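Mating-type switching protein swi5 (Schizosaccharomyces pombe, PDB 3VIQ) partners Sfr1 in a complex that activates Rad51-mediated strand exchange, is required for normal mating-type switching and takes part in recombinational DNA repair. Local coordinates at residues G62-H67 with D77-N82. Residues are numbered along the deposited sequence; the frame is centred on the assembly and turned at random.
Sequences GKVAEH and DRFGVN
V64, in the last turns of helix 36-67, reaches R78 and F79 with its two methyl groups, one to each. The bond to CB is directed toward residues 77-82, and from there CG1 leaves anti to the backbone N (chi1 180°) and comes within 3.9 Å of R78 NH2, a van der Waals touch oblique to the guanidinium. CG2, anti to the carbonyl carbon, makes an apolar contact with the F79 ring, also obliquely, 4.2 Å from CZ. The interface is small, burying 95 Å² in all. R78, with CG anti to the backbone N (chi1 170°), runs extended from CG to NE toward V64; its CG lies 4.2 Å above the centre of one face of the F79 ring. NH1 also makes a long, weak ion pair with E68. L75 touches V64 as well, and I61 packs on F79. V58 of the Sfr1 chain packs on R78, whose O accepts a hydrogen bond from Q54 NE2 of that chain; Q54 also packs on F79. Just beyond F79, G80 adopts positive phi (83°) and ends the short helix in a Schellman motif. The arrangement is a C-terminal turn of helix that folds back through a loop onto the end of helix 36-67 and packs against the partner subunit of the Swi5-Sfr1 heterodimer.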
ATOM      1  N   GLY B  62      -2.653 -18.609  11.159  1.00 49.51           N
ATOM      2  CA  GLY B  62      -2.860 -18.674  12.603  1.00 51.59           C
ATOM      3  C   GLY B  62      -4.264 -19.116  13.009  1.00 51.15           C
ATOM      4  O   GLY B  62      -4.426 -19.911  13.936  1.00 48.97           O
ATOM      5  N   LYS B  63      -5.299 -18.643  12.330  1.00 51.37           N
ATOM      6  CA  LYS B  63      -6.653 -19.120  12.698  1.00 55.46           C
ATOM      7  C   LYS B  63      -6.823 -20.617  12.359  1.00 53.90           C
ATOM      8  O   LYS B  63      -7.343 -21.385  13.175  1.00 51.47           O
ATOM      9  CB  LYS B  63      -7.770 -18.266  12.086  1.00 58.68           C
ATOM     10  CG  LYS B  63      -7.818 -16.847  12.662  1.00 64.61           C
ATOM     11  CD  LYS B  63      -8.458 -16.798  14.058  1.00 71.06           C
ATOM     12  CE  LYS B  63      -8.294 -15.423  14.719  1.00 74.74           C
ATOM     13  NZ  LYS B  63      -9.216 -15.255  15.893  1.00 78.07           N
ATOM     14  N   VAL B  64      -6.353 -21.047  11.187  1.00 51.40           N
ATOM     15  CA  VAL B  64      -6.390 -22.471  10.870  1.00 51.17           C
ATOM     16  C   VAL B  64      -5.636 -23.232  11.955  1.00 52.51           C
ATOM     17  O   VAL B  64      -6.077 -24.296  12.377  1.00 55.69           O
ATOM     18  CB  VAL B  64      -5.755 -22.821   9.512  1.00 50.66           C
ATOM     19  CG1 VAL B  64      -5.841 -24.350   9.263  1.00 45.88           C
ATOM     20  CG2 VAL B  64      -6.403 -22.029   8.374  1.00 49.01           C
ATOM     21  N   ALA B  65      -4.531 -22.671  12.436  1.00 51.63           N
ATOM     22  CA  ALA B  65      -3.711 -23.358  13.438  1.00 54.49           C
ATOM     23  C   ALA B  65      -4.426 -23.444  14.788  1.00 52.63           C
ATOM     24  O   ALA B  65      -4.202 -24.362  15.569  1.00 51.47           O
ATOM     25  CB  ALA B  65      -2.321 -22.692  13.580  1.00 53.00           C
ATOM     26  N   GLU B  66      -5.311 -22.512  15.047  1.00 56.52           N
ATOM     27  CA  GLU B  66      -6.040 -22.532  16.293  1.00 65.57           C
ATOM     28  C   GLU B  66      -7.020 -23.715  16.295  1.00 62.92           C
ATOM     29  O   GLU B  66      -7.022 -24.520  17.230  1.00 57.87           O
ATOM     30  CB  GLU B  66      -6.737 -21.189  16.538  1.00 68.53           C
ATOM     31  CG  GLU B  66      -7.362 -21.096  17.918  1.00 79.74           C
ATOM     32  CD  GLU B  66      -6.360 -21.420  19.026  1.00 86.58           C
ATOM     33  OE1 GLU B  66      -5.688 -20.464  19.483  1.00 87.20           O
ATOM     34  OE2 GLU B  66      -6.247 -22.621  19.418  1.00 87.12           O
ATOM     35  N   HIS B  67      -7.786 -23.843  15.209  1.00 63.82           N
ATOM     36  CA  HIS B  67      -8.705 -24.966  15.025  1.00 67.91           C
ATOM     37  C   HIS B  67      -7.996 -26.321  15.067  1.00 63.83           C
ATOM     38  O   HIS B  67      -8.577 -27.283  15.530  1.00 64.34           O
ATOM     39  CB  HIS B  67      -9.485 -24.867  13.712  1.00 71.71           C
ATOM     40  CG  HIS B  67     -10.319 -23.631  13.590  1.00 83.43           C
ATOM     41  ND1 HIS B  67     -10.556 -23.009  12.380  1.00 85.06           N
ATOM     42  CD2 HIS B  67     -10.962 -22.893  14.528  1.00 86.70           C
ATOM     43  CE1 HIS B  67     -11.306 -21.940  12.579  1.00 83.67           C
ATOM     44  NE2 HIS B  67     -11.568 -21.848  13.872  1.00 88.86           N
ATOM     45  N   ASP B  77       4.284 -25.515   5.751  1.00 50.23           N
ATOM     46  CA  ASP B  77       4.517 -26.336   4.556  1.00 54.66           C
ATOM     47  C   ASP B  77       3.269 -26.554   3.724  1.00 51.46           C
ATOM     48  O   ASP B  77       3.314 -26.475   2.500  1.00 54.56           O
ATOM     49  CB  ASP B  77       5.118 -27.685   4.911  1.00 56.54           C
ATOM     50  CG  ASP B  77       6.565 -27.580   5.252  1.00 60.79           C
ATOM     51  OD1 ASP B  77       7.282 -26.770   4.616  1.00 63.28           O
ATOM     52  OD2 ASP B  77       6.993 -28.302   6.166  1.00 66.05           O
ATOM     53  N   ARG B  78       2.177 -26.854   4.404  1.00 55.17           N
ATOM     54  CA  ARG B  78       0.870 -27.035   3.782  1.00 57.02           C
ATOM     55  C   ARG B  78       0.456 -25.811   2.961  1.00 53.30           C
ATOM     56  O   ARG B  78      -0.192 -25.939   1.914  1.00 47.95           O
ATOM     57  CB  ARG B  78      -0.160 -27.279   4.881  1.00 62.48           C
ATOM     58  CG  ARG B  78      -1.606 -27.256   4.442  1.00 66.11           C
ATOM     59  CD  ARG B  78      -2.478 -27.966   5.467  1.00 68.10           C
ATOM     60  NE  ARG B  78      -3.836 -27.439   5.453  1.00 73.07           N
ATOM     61  CZ  ARG B  78      -4.664 -27.453   6.492  1.00 71.76           C
ATOM     62  NH1 ARG B  78      -4.297 -27.978   7.663  1.00 69.49           N
ATOM     63  NH2 ARG B  78      -5.869 -26.923   6.351  1.00 73.87           N
ATOM     64  N   PHE B  79       0.844 -24.634   3.440  1.00 49.77           N
ATOM     65  CA  PHE B  79       0.537 -23.385   2.744  1.00 52.38           C
ATOM     66  C   PHE B  79       1.621 -22.838   1.825  1.00 51.25           C
ATOM     67  O   PHE B  79       1.422 -21.797   1.228  1.00 49.00           O
ATOM     68  CB  PHE B  79       0.055 -22.335   3.754  1.00 51.62           C
ATOM     69  CG  PHE B  79      -1.234 -22.726   4.404  1.00 55.71           C
ATOM     70  CD1 PHE B  79      -2.403 -22.778   3.657  1.00 56.19           C
ATOM     71  CD2 PHE B  79      -1.278 -23.129   5.746  1.00 55.89           C
ATOM     72  CE1 PHE B  79      -3.606 -23.184   4.240  1.00 55.60           C
ATOM     73  CE2 PHE B  79      -2.465 -23.545   6.318  1.00 57.95           C
ATOM     74  CZ  PHE B  79      -3.636 -23.563   5.559  1.00 55.95           C
ATOM     75  N   GLY B  80       2.748 -23.542   1.692  1.00 49.42           N
ATOM     76  CA  GLY B  80       3.766 -23.172   0.702  1.00 45.70           C
ATOM     77  C   GLY B  80       4.716 -22.076   1.140  1.00 44.32           C
ATOM     78  O   GLY B  80       5.397 -21.482   0.309  1.00 46.64           O
ATOM     79  N   VAL B  81       4.797 -21.839   2.442  1.00 40.75           N
ATOM     80  CA  VAL B  81       5.650 -20.803   2.988  1.00 42.70           C
ATOM     81  C   VAL B  81       6.626 -21.337   4.036  1.00 43.08           C
ATOM     82  O   VAL B  81       6.545 -22.483   4.461  1.00 43.26           O
ATOM     83  CB  VAL B  81       4.836 -19.656   3.604  1.00 42.93           C
ATOM     84  CG1 VAL B  81       4.122 -18.891   2.512  1.00 42.03           C
ATOM     85  CG2 VAL B  81       3.827 -20.171   4.609  1.00 43.68           C
ATOM     86  N   ASN B  82       7.586 -20.502   4.411  1.00 42.40           N
ATOM     87  CA  ASN B  82       8.429 -20.796   5.554  1.00 43.31           C
ATOM     88  C   ASN B  82       8.750 -19.488   6.286  1.00 44.44           C
ATOM     89  O   ASN B  82       8.423 -18.390   5.809  1.00 41.43           O
ATOM     90  CB  ASN B  82       9.692 -21.583   5.131  1.00 46.04           C
ATOM     91  CG  ASN B  82      10.608 -20.773   4.229  1.00 44.58           C
ATOM     92  OD1 ASN B  82      11.141 -19.749   4.640  1.00 47.61           O
ATOM     93  ND2 ASN B  82      10.781 -21.225   2.995  1.00 43.71           N
TER